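Long-range contacts in hypothetical protein PH0495 (Pyrococcus horikoshii, PDB 1X3L), which phosphorylates D-glycerate to 2-phosphoglycerate at the expense of ATP, preferably with magnesium, and can also draw on other nucleotides or pyrophosphate as phosphate donor: residues Gly133-Ile144 against Arg170-Leu181; Phe126-Ser134 against Ala204-Lys212. One frame throughout, in Å; residues are numbered along the deposited sequence.

Interaction 1 (Gly133-Ile144 against Arg170-Leu181); sequences GSALFELPEEGI and RKHISKVKGGKL. With SO4 (sulfate ion), chain B; EDO (1,2-ethanediol), chain E.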
loop_
_atom_site.group_PDB
_atom_site.type_symbol
_atom_site.label_atom_id
_atom_site.label_comp_id
_atom_site.label_asym_id
_atom_site.label_seq_id
_atom_site.Cartn_x
_atom_site.Cartn_y
_atom_site.Cartn_z
ATOM N N GLY A 133 -7.242 5.256 -5.508
ATOM C CA GLY A 133 -7.343 6.606 -6.031
ATOM C C GLY A 133 -7.519 6.761 -7.534
ATOM O O GLY A 133 -8.048 7.778 -7.984
ATOM N N SER A 134 -7.089 5.779 -8.321
ATOM C CA SER A 134 -7.216 5.879 -9.775
ATOM C C SER A 134 -8.658 5.885 -10.270
ATOM O O SER A 134 -9.019 6.697 -11.122
ATOM C CB SER A 134 -6.457 4.744 -10.467
ATOM O OG SER A 134 -5.058 4.919 -10.347
ATOM N N ALA A 135 -9.475 4.979 -9.740
ATOM C CA ALA A 135 -10.875 4.881 -10.140
ATOM C C ALA A 135 -11.766 5.853 -9.371
ATOM O O ALA A 135 -12.708 6.423 -9.925
ATOM C CB ALA A 135 -11.372 3.450 -9.939
ATOM N N LEU A 136 -11.459 6.043 -8.092
ATOM C CA LEU A 136 -12.233 6.931 -7.232
ATOM C C LEU A 136 -12.063 8.409 -7.550
ATOM O O LEU A 136 -12.949 9.216 -7.268
ATOM C CB LEU A 136 -11.839 6.717 -5.773
ATOM C CG LEU A 136 -12.138 5.372 -5.116
ATOM C CD1 LEU A 136 -11.437 5.312 -3.756
ATOM C CD2 LEU A 136 -13.650 5.197 -4.970
ATOM N N PHE A 137 -10.923 8.760 -8.131
ATOM C CA PHE A 137 -10.614 10.150 -8.429
ATOM C C PHE A 137 -10.166 10.289 -9.878
ATOM O O PHE A 137 -8.995 10.076 -10.196
ATOM C CB PHE A 137 -9.497 10.602 -7.492
ATOM C CG PHE A 137 -9.286 12.078 -7.451
ATOM C CD1 PHE A 137 -10.140 12.895 -6.716
ATOM C CD2 PHE A 137 -8.200 12.652 -8.101
ATOM C CE1 PHE A 137 -9.905 14.266 -6.623
ATOM C CE2 PHE A 137 -7.961 14.023 -8.014
ATOM C CZ PHE A 137 -8.813 14.828 -7.274
ATOM N N GLU A 138 -11.098 10.648 -10.754
ATOM C CA GLU A 138 -10.772 10.787 -12.164
ATOM C C GLU A 138 -11.609 11.823 -12.903
ATOM O O GLU A 138 -12.789 12.024 -12.614
ATOM C CB GLU A 138 -10.898 9.428 -12.864
ATOM C CG GLU A 138 -10.635 9.467 -14.367
ATOM C CD GLU A 138 -9.310 10.126 -14.722
ATOM O OE1 GLU A 138 -8.256 9.653 -14.256
ATOM O OE2 GLU A 138 -9.318 11.120 -15.474
ATOM N N LEU A 139 -10.964 12.480 -13.860
ATOM C CA LEU A 139 -11.587 13.495 -14.693
ATOM C C LEU A 139 -10.899 13.430 -16.056
ATOM O O LEU A 139 -9.765 13.877 -16.209
ATOM C CB LEU A 139 -11.399 14.883 -14.072
ATOM C CG LEU A 139 -12.059 16.049 -14.814
ATOM C CD1 LEU A 139 -13.559 15.796 -14.941
ATOM C CD2 LEU A 139 -11.793 17.349 -14.070
ATOM N N PRO A 140 -11.572 12.849 -17.059
ATOM C CA PRO A 140 -11.021 12.722 -18.414
ATOM C C PRO A 140 -10.691 14.070 -19.061
ATOM O O PRO A 140 -11.266 15.094 -18.701
ATOM C CB PRO A 140 -12.124 11.978 -19.167
ATOM C CG PRO A 140 -12.793 11.176 -18.083
ATOM C CD PRO A 140 -12.883 12.183 -16.966
ATOM N N GLU A 141 -9.757 14.061 -20.008
ATOM C CA GLU A 141 -9.366 15.275 -20.716
ATOM C C GLU A 141 -10.529 15.766 -21.583
ATOM O O GLU A 141 -11.549 15.085 -21.704
ATOM C CB GLU A 141 -8.134 15.009 -21.582
ATOM C CG GLU A 141 -6.807 15.019 -20.822
ATOM C CD GLU A 141 -6.456 16.390 -20.257
ATOM O OE1 GLU A 141 -6.940 17.408 -20.800
ATOM O OE2 GLU A 141 -5.681 16.458 -19.276
ATOM N N GLU A 142 -10.370 16.933 -22.201
ATOM C CA GLU A 142 -11.445 17.506 -23.010
ATOM C C GLU A 142 -11.994 16.599 -24.113
ATOM O O GLU A 142 -11.246 15.942 -24.836
ATOM C CB GLU A 142 -11.009 18.857 -23.601
ATOM C CG GLU A 142 -10.160 18.811 -24.871
ATOM C CD GLU A 142 -8.846 18.080 -24.696
ATOM O OE1 GLU A 142 -8.292 18.112 -23.576
ATOM O OE2 GLU A 142 -8.362 17.486 -25.688
ATOM N N GLY A 143 -13.319 16.562 -24.213
ATOM C CA GLY A 143 -13.979 15.754 -25.222
ATOM C C GLY A 143 -14.057 14.276 -24.900
ATOM O O GLY A 143 -14.781 13.531 -25.559
ATOM N N ILE A 144 -13.322 13.843 -23.883
ATOM C CA ILE A 144 -13.316 12.436 -23.510
ATOM C C ILE A 144 -14.306 12.145 -22.389
ATOM O O ILE A 144 -14.255 12.757 -21.322
ATOM C CB ILE A 144 -11.905 11.988 -23.080
ATOM C CG1 ILE A 144 -10.914 12.250 -24.217
ATOM C CG2 ILE A 144 -11.912 10.501 -22.727
ATOM C CD1 ILE A 144 -9.463 11.979 -23.855
ATOM N N ARG A 170 -3.358 6.068 -19.885
ATOM C CA ARG A 170 -4.340 6.655 -18.973
ATOM C C ARG A 170 -3.899 8.008 -18.419
ATOM O O ARG A 170 -4.713 8.930 -18.289
ATOM C CB ARG A 170 -4.657 5.697 -17.814
ATOM C CG ARG A 170 -5.374 4.409 -18.238
ATOM C CD ARG A 170 -5.870 3.575 -17.043
ATOM N NE ARG A 170 -4.795 3.236 -16.110
ATOM C CZ ARG A 170 -4.436 3.986 -15.071
ATOM N NH1 ARG A 170 -5.068 5.125 -14.814
ATOM N NH2 ARG A 170 -3.429 3.607 -14.295
ATOM N N LYS A 171 -2.615 8.135 -18.094
ATOM C CA LYS A 171 -2.105 9.399 -17.572
ATOM C C LYS A 171 -2.239 10.524 -18.600
ATOM O O LYS A 171 -2.385 11.693 -18.230
ATOM C CB LYS A 171 -0.638 9.262 -17.150
ATOM C CG LYS A 171 -0.434 8.449 -15.872
ATOM C CD LYS A 171 1.034 8.388 -15.458
ATOM C CE LYS A 171 1.182 7.628 -14.144
ATOM N NZ LYS A 171 2.549 7.738 -13.569
ATOM N N HIS A 172 -2.201 10.176 -19.884
ATOM C CA HIS A 172 -2.305 11.186 -20.934
ATOM C C HIS A 172 -3.714 11.515 -21.426
ATOM O O HIS A 172 -3.871 12.196 -22.438
ATOM C CB HIS A 172 -1.407 10.818 -22.119
ATOM C CG HIS A 172 0.051 11.022 -21.844
ATOM N ND1 HIS A 172 0.810 10.117 -21.132
ATOM C CD2 HIS A 172 0.870 12.069 -22.110
ATOM C CE1 HIS A 172 2.029 10.598 -20.968
ATOM N NE2 HIS A 172 2.092 11.780 -21.551
ATOM N N ILE A 173 -4.735 11.032 -20.723
ATOM C CA ILE A 173 -6.120 11.340 -21.082
ATOM C C ILE A 173 -6.893 11.672 -19.818
ATOM O O ILE A 173 -8.122 11.593 -19.779
ATOM C CB ILE A 173 -6.824 10.181 -21.819
ATOM C CG1 ILE A 173 -6.731 8.892 -21.006
ATOM C CG2 ILE A 173 -6.222 10.014 -23.206
ATOM C CD1 ILE A 173 -7.462 7.728 -21.646
ATOM N N SER A 174 -6.148 12.055 -18.786
ATOM C CA SER A 174 -6.716 12.427 -17.503
ATOM C C SER A 174 -6.238 13.825 -17.128
ATOM O O SER A 174 -5.074 14.159 -17.319
ATOM C CB SER A 174 -6.279 11.436 -16.423
ATOM O OG SER A 174 -6.571 11.942 -15.131
ATOM N N LYS A 175 -7.132 14.634 -16.575
ATOM C CA LYS A 175 -6.776 15.989 -16.185
ATOM C C LYS A 175 -6.134 16.082 -14.803
ATOM O O LYS A 175 -5.655 17.147 -14.414
ATOM C CB LYS A 175 -8.019 16.887 -16.240
ATOM C CG LYS A 175 -8.614 17.013 -17.641
ATOM C CD LYS A 175 -9.764 18.020 -17.696
ATOM C CE LYS A 175 -9.304 19.432 -17.352
ATOM N NZ LYS A 175 -10.436 20.409 -17.418
ATOM N N VAL A 176 -6.102 14.976 -14.063
ATOM C CA VAL A 176 -5.512 15.009 -12.725
ATOM C C VAL A 176 -4.352 14.037 -12.483
ATOM O O VAL A 176 -3.554 14.223 -11.561
ATOM C CB VAL A 176 -6.595 14.772 -11.647
ATOM C CG1 VAL A 176 -7.565 15.945 -11.631
ATOM C CG2 VAL A 176 -7.335 13.481 -11.921
ATOM N N LYS A 177 -4.254 13.005 -13.310
ATOM C CA LYS A 177 -3.190 12.023 -13.160
ATOM C C LYS A 177 -1.899 12.500 -13.823
ATOM O O LYS A 177 -1.890 13.517 -14.511
ATOM C CB LYS A 177 -3.635 10.690 -13.765
ATOM C CG LYS A 177 -4.752 10.011 -12.985
ATOM C CD LYS A 177 -5.355 8.859 -13.772
ATOM C CE LYS A 177 -6.240 7.983 -12.894
ATOM N NZ LYS A 177 -7.253 8.759 -12.138
ATOM N N GLY A 178 -0.809 11.768 -13.603
ATOM C CA GLY A 178 0.461 12.143 -14.202
ATOM C C GLY A 178 0.988 13.479 -13.717
ATOM O O GLY A 178 1.516 14.270 -14.502
ATOM N N GLY A 179 0.840 13.732 -12.420
ATOM C CA GLY A 179 1.315 14.974 -11.834
ATOM C C GLY A 179 0.479 16.212 -12.134
ATOM O O GLY A 179 0.787 17.308 -11.653
ATOM N N LYS A 180 -0.590 16.049 -12.906
ATOM C CA LYS A 180 -1.422 17.190 -13.268
ATOM C C LYS A 180 -2.153 17.844 -12.105
ATOM O O LYS A 180 -2.388 19.051 -12.128
ATOM C CB LYS A 180 -2.398 16.787 -14.377
ATOM C CG LYS A 180 -1.700 16.607 -15.729
ATOM C CD LYS A 180 -2.661 16.169 -16.824
ATOM C CE LYS A 180 -2.010 16.264 -18.192
ATOM N NZ LYS A 180 -1.644 17.681 -18.526
ATOM N N LEU A 181 -2.509 17.068 -11.084
ATOM C CA LEU A 181 -3.190 17.646 -9.932
ATOM C C LEU A 181 -2.212 18.599 -9.239
ATOM O O LEU A 181 -2.573 19.715 -8.867
ATOM C CB LEU A 181 -3.642 16.553 -8.953
ATOM C CG LEU A 181 -4.531 17.002 -7.788
ATOM C CD1 LEU A 181 -5.892 17.454 -8.321
ATOM C CD2 LEU A 181 -4.711 15.853 -6.796
HETATM S S SO4 B . -4.622 2.390 -7.429
HETATM O O1 SO4 B . -3.438 3.070 -7.978
HETATM O O2 SO4 B . -4.775 1.090 -8.104
HETATM O O3 SO4 B . -5.830 3.208 -7.648
HETATM O O4 SO4 B . -4.447 2.178 -5.982
HETATM C C1 EDO E . -14.382 19.567 -21.005
HETATM O O1 EDO E . -13.881 20.178 -22.202
HETATM C C2 EDO E . -15.603 18.701 -21.320
HETATM O O2 EDO E . -15.251 17.664 -22.246
HETATM O O HOH W 1 -4.521 19.505 -18.841
#
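Glu-138 and Lys-177 form a buried salt bridge, with NZ 2.5 Å from OE1 on the anti side of that oxygen and 25° out of the carboxylate plane. The two side chains cross at about a right angle, and the lysine, extended until it bends at its last torsion (chi4 52°), turns NZ so that it also lies on a lone pair of Ser-134 O, 2.9 Å away. The other carboxylate oxygen, OE2, accepts a hydrogen bond from Ser-174 OG on its syn lone pair (2.9 Å). Ser-174 OG in turn accepts from Val-176 N (an ST turn) and from Lys-177 N (an ST motif), which fixes the hydroxyl against the carboxylate.

Next to this cluster the backbones form a single beta bridge at Pro-140 and Ser-174: Lys-175 N gives a straight bond to Leu-139 O (2.8 Å), and Glu-141 N bonds Ile-173 O from above its carbonyl plane (3.0 Å). Apolar contacts flank it. Phe-137 CE2 lies 3.9 Å from Leu-181 CD2 and also touches Val-176, while Ile-144 CD1 rests on Ile-173 CB. With both oxygens held by donors, Glu-138 is probably kept ionised although buried, and it fixes one loop on the other.

Interaction 2 (Phe126-Ser134 against Ala204-Lys212); sequences FILISGGGS and AIASGPTVK. With SO4 (sulfate ion), chain B.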
loop_
_atom_site.group_PDB
_atom_site.type_symbol
_atom_site.label_atom_id
_atom_site.label_comp_id
_atom_site.label_asym_id
_atom_site.label_seq_id
_atom_site.Cartn_x
_atom_site.Cartn_y
_atom_site.Cartn_z
ATOM N N PHE A 126 -3.241 20.130 1.493
ATOM C CA PHE A 126 -2.867 18.753 1.800
ATOM C C PHE A 126 -3.501 17.829 0.766
ATOM O O PHE A 126 -4.700 17.916 0.502
ATOM C CB PHE A 126 -3.381 18.348 3.189
ATOM C CG PHE A 126 -2.469 18.727 4.316
ATOM C CD1 PHE A 126 -1.375 17.933 4.638
ATOM C CD2 PHE A 126 -2.705 19.878 5.058
ATOM C CE1 PHE A 126 -0.527 18.278 5.685
ATOM C CE2 PHE A 126 -1.864 20.234 6.107
ATOM C CZ PHE A 126 -0.774 19.434 6.423
ATOM N N ILE A 127 -2.696 16.956 0.172
ATOM C CA ILE A 127 -3.204 15.987 -0.796
ATOM C C ILE A 127 -2.989 14.649 -0.093
ATOM O O ILE A 127 -1.851 14.243 0.131
ATOM C CB ILE A 127 -2.396 16.009 -2.111
ATOM C CG1 ILE A 127 -2.389 17.422 -2.700
ATOM C CG2 ILE A 127 -3.008 15.033 -3.110
ATOM C CD1 ILE A 127 -3.759 17.919 -3.142
ATOM N N LEU A 128 -4.081 13.983 0.276
ATOM C CA LEU A 128 -4.010 12.712 0.991
ATOM C C LEU A 128 -4.335 11.556 0.044
ATOM O O LEU A 128 -5.467 11.409 -0.419
ATOM C CB LEU A 128 -4.975 12.754 2.186
ATOM C CG LEU A 128 -4.860 14.015 3.063
ATOM C CD1 LEU A 128 -5.823 13.933 4.248
ATOM C CD2 LEU A 128 -3.425 14.167 3.573
ATOM N N ILE A 129 -3.332 10.731 -0.233
ATOM C CA ILE A 129 -3.493 9.628 -1.168
ATOM C C ILE A 129 -3.385 8.222 -0.568
ATOM O O ILE A 129 -2.476 7.923 0.209
ATOM C CB ILE A 129 -2.459 9.757 -2.311
ATOM C CG1 ILE A 129 -2.503 11.177 -2.887
ATOM C CG2 ILE A 129 -2.756 8.737 -3.408
ATOM C CD1 ILE A 129 -1.434 11.459 -3.954
ATOM N N SER A 130 -4.330 7.365 -0.942
ATOM C CA SER A 130 -4.354 5.978 -0.488
ATOM C C SER A 130 -4.825 5.088 -1.636
ATOM O O SER A 130 -5.047 5.571 -2.748
ATOM C CB SER A 130 -5.254 5.812 0.741
ATOM O OG SER A 130 -6.530 6.394 0.545
ATOM N N GLY A 131 -4.967 3.793 -1.365
ATOM C CA GLY A 131 -5.376 2.852 -2.393
ATOM C C GLY A 131 -6.712 3.117 -3.058
ATOM O O GLY A 131 -7.648 3.601 -2.421
ATOM N N GLY A 132 -6.793 2.801 -4.349
ATOM C CA GLY A 132 -8.026 2.995 -5.097
ATOM C C GLY A 132 -8.224 4.380 -5.695
ATOM O O GLY A 132 -9.250 4.652 -6.325
ATOM N N GLY A 133 -7.242 5.256 -5.508
ATOM C CA GLY A 133 -7.343 6.606 -6.031
ATOM C C GLY A 133 -7.519 6.761 -7.534
ATOM O O GLY A 133 -8.048 7.778 -7.984
ATOM N N SER A 134 -7.089 5.779 -8.321
ATOM C CA SER A 134 -7.216 5.879 -9.775
ATOM C C SER A 134 -8.658 5.885 -10.270
ATOM O O SER A 134 -9.019 6.697 -11.122
ATOM C CB SER A 134 -6.457 4.744 -10.467
ATOM O OG SER A 134 -5.058 4.919 -10.347
ATOM N N ALA A 204 2.893 4.756 -9.690
ATOM C CA ALA A 204 1.775 3.834 -9.835
ATOM C C ALA A 204 0.592 4.108 -8.916
ATOM O O ALA A 204 -0.560 3.917 -9.316
ATOM C CB ALA A 204 2.266 2.397 -9.623
ATOM N N ILE A 205 0.867 4.547 -7.691
ATOM C CA ILE A 205 -0.198 4.811 -6.723
ATOM C C ILE A 205 -1.173 5.901 -7.181
ATOM O O ILE A 205 -0.800 7.068 -7.326
ATOM C CB ILE A 205 0.393 5.183 -5.344
ATOM C CG1 ILE A 205 1.284 4.038 -4.842
ATOM C CG2 ILE A 205 -0.728 5.448 -4.355
ATOM C CD1 ILE A 205 1.953 4.312 -3.511
ATOM N N ALA A 206 -2.424 5.498 -7.408
ATOM C CA ALA A 206 -3.483 6.397 -7.863
ATOM C C ALA A 206 -3.104 7.044 -9.192
ATOM O O ALA A 206 -3.701 8.038 -9.604
ATOM C CB ALA A 206 -3.755 7.477 -6.815
ATOM N N SER A 207 -2.108 6.466 -9.857
ATOM C CA SER A 207 -1.623 6.966 -11.138
ATOM C C SER A 207 -0.807 8.250 -11.005
ATOM O O SER A 207 -0.798 9.089 -11.903
ATOM C CB SER A 207 -2.791 7.170 -12.105
ATOM O OG SER A 207 -3.362 5.920 -12.458
ATOM N N GLY A 208 -0.127 8.380 -9.868
ATOM C CA GLY A 208 0.731 9.522 -9.596
ATOM C C GLY A 208 0.234 10.902 -9.974
ATOM O O GLY A 208 0.845 11.569 -10.812
ATOM N N PRO A 209 -0.861 11.371 -9.359
ATOM C CA PRO A 209 -1.411 12.694 -9.659
ATOM C C PRO A 209 -0.525 13.853 -9.182
ATOM O O PRO A 209 -0.695 14.987 -9.632
ATOM C CB PRO A 209 -2.772 12.667 -8.955
ATOM C CG PRO A 209 -2.506 11.788 -7.762
ATOM C CD PRO A 209 -1.700 10.659 -8.375
ATOM N N THR A 210 0.417 13.571 -8.282
ATOM C CA THR A 210 1.312 14.612 -7.766
ATOM C C THR A 210 2.804 14.314 -7.976
ATOM O O THR A 210 3.667 14.987 -7.404
ATOM C CB THR A 210 1.088 14.863 -6.249
ATOM O OG1 THR A 210 1.549 13.732 -5.499
ATOM C CG2 THR A 210 -0.388 15.086 -5.955
ATOM N N VAL A 211 3.114 13.304 -8.782
ATOM C CA VAL A 211 4.507 12.971 -9.051
ATOM C C VAL A 211 4.796 13.081 -10.540
ATOM O O VAL A 211 3.889 13.004 -11.372
ATOM C CB VAL A 211 4.864 11.539 -8.578
ATOM C CG1 VAL A 211 4.747 11.448 -7.059
ATOM C CG2 VAL A 211 3.955 10.529 -9.246
ATOM N N LYS A 212 6.066 13.255 -10.878
ATOM C CA LYS A 212 6.452 13.380 -12.273
ATOM C C LYS A 212 6.061 12.157 -13.085
ATOM O O LYS A 212 5.925 11.057 -12.553
ATOM C CB LYS A 212 7.962 13.606 -12.391
ATOM C CG LYS A 212 8.447 14.899 -11.747
ATOM C CD LYS A 212 9.899 15.200 -12.113
ATOM C CE LYS A 212 10.854 14.167 -11.533
ATOM N NZ LYS A 212 10.761 14.114 -10.044
HETATM S S SO4 B . -4.622 2.390 -7.429
HETATM O O1 SO4 B . -3.438 3.070 -7.978
HETATM O O2 SO4 B . -4.775 1.090 -8.104
HETATM O O3 SO4 B . -5.830 3.208 -7.648
HETATM O O4 SO4 B . -4.447 2.178 -5.982
#
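Ile-129 uses its two branches differently against the loop Ala-204-Lys-212. Its CG2, anti to the backbone N, meets Ala-206 CB at 3.8 Å and Ile-205 CG2 at 4.0 Å, while the longer branch carries CD1 to Pro-209 CG, 4.0 Å away, the two side chains sliding past each other in opposite directions. Two residues earlier, on the same face of the strand, Ile-127 CG2 touches the methyl CG2 of Thr-210, whose hydroxyl is bonded to Asn-262.

Ala-206 is gripped from a second side as well, since its CB sits 3.8 Å from Gly-133 CA, a close approach that a glycine permits. Strand 124-129 is an inner strand of the parallel sheet, and the glycine-rich turn Ser-130-Gly-133 carries it into helix 133-136, with Gly-132 at the N-cap position. Here a sulfate, probably from the crystallisation liquor, accepts hydrogen bonds from backbone N-H groups of both segments: Gly-132 N to O4 (2.9 Å), Ser-134 N to O3 (2.9 Å) and Ala-206 N to O1 (2.7 Å). An anion held by backbone amides near Lys-58, a substrate-binding residue by similarity, is consistent with a phosphate or carboxylate site. The Ser-134 side chain turns to the loop, its OG hydrogen-bonded to Ser-207 OG at 2.9 Å, and Ser-207 OG is also bonded to Arg-170.

Both contacts are buried and share Gly-133 and Ser-134, so helix 133-136 is common ground. Interaction 2 lies nearer the centre of the chain, its own centre about 11 Å from it against about 21 Å for interaction 1, and packs aliphatic side chains of the parallel sheet against a loop, with few polar links. Interaction 1, farther out among loops and short helices, relies on charge and a backbone bridge, and buries about twice the surface. They meet directly: Gly-179 N probably bonds Gly-208 O at 2.7 Å. The sulfate meets both contacts at Ser-134, where the start of helix 133-136 lies.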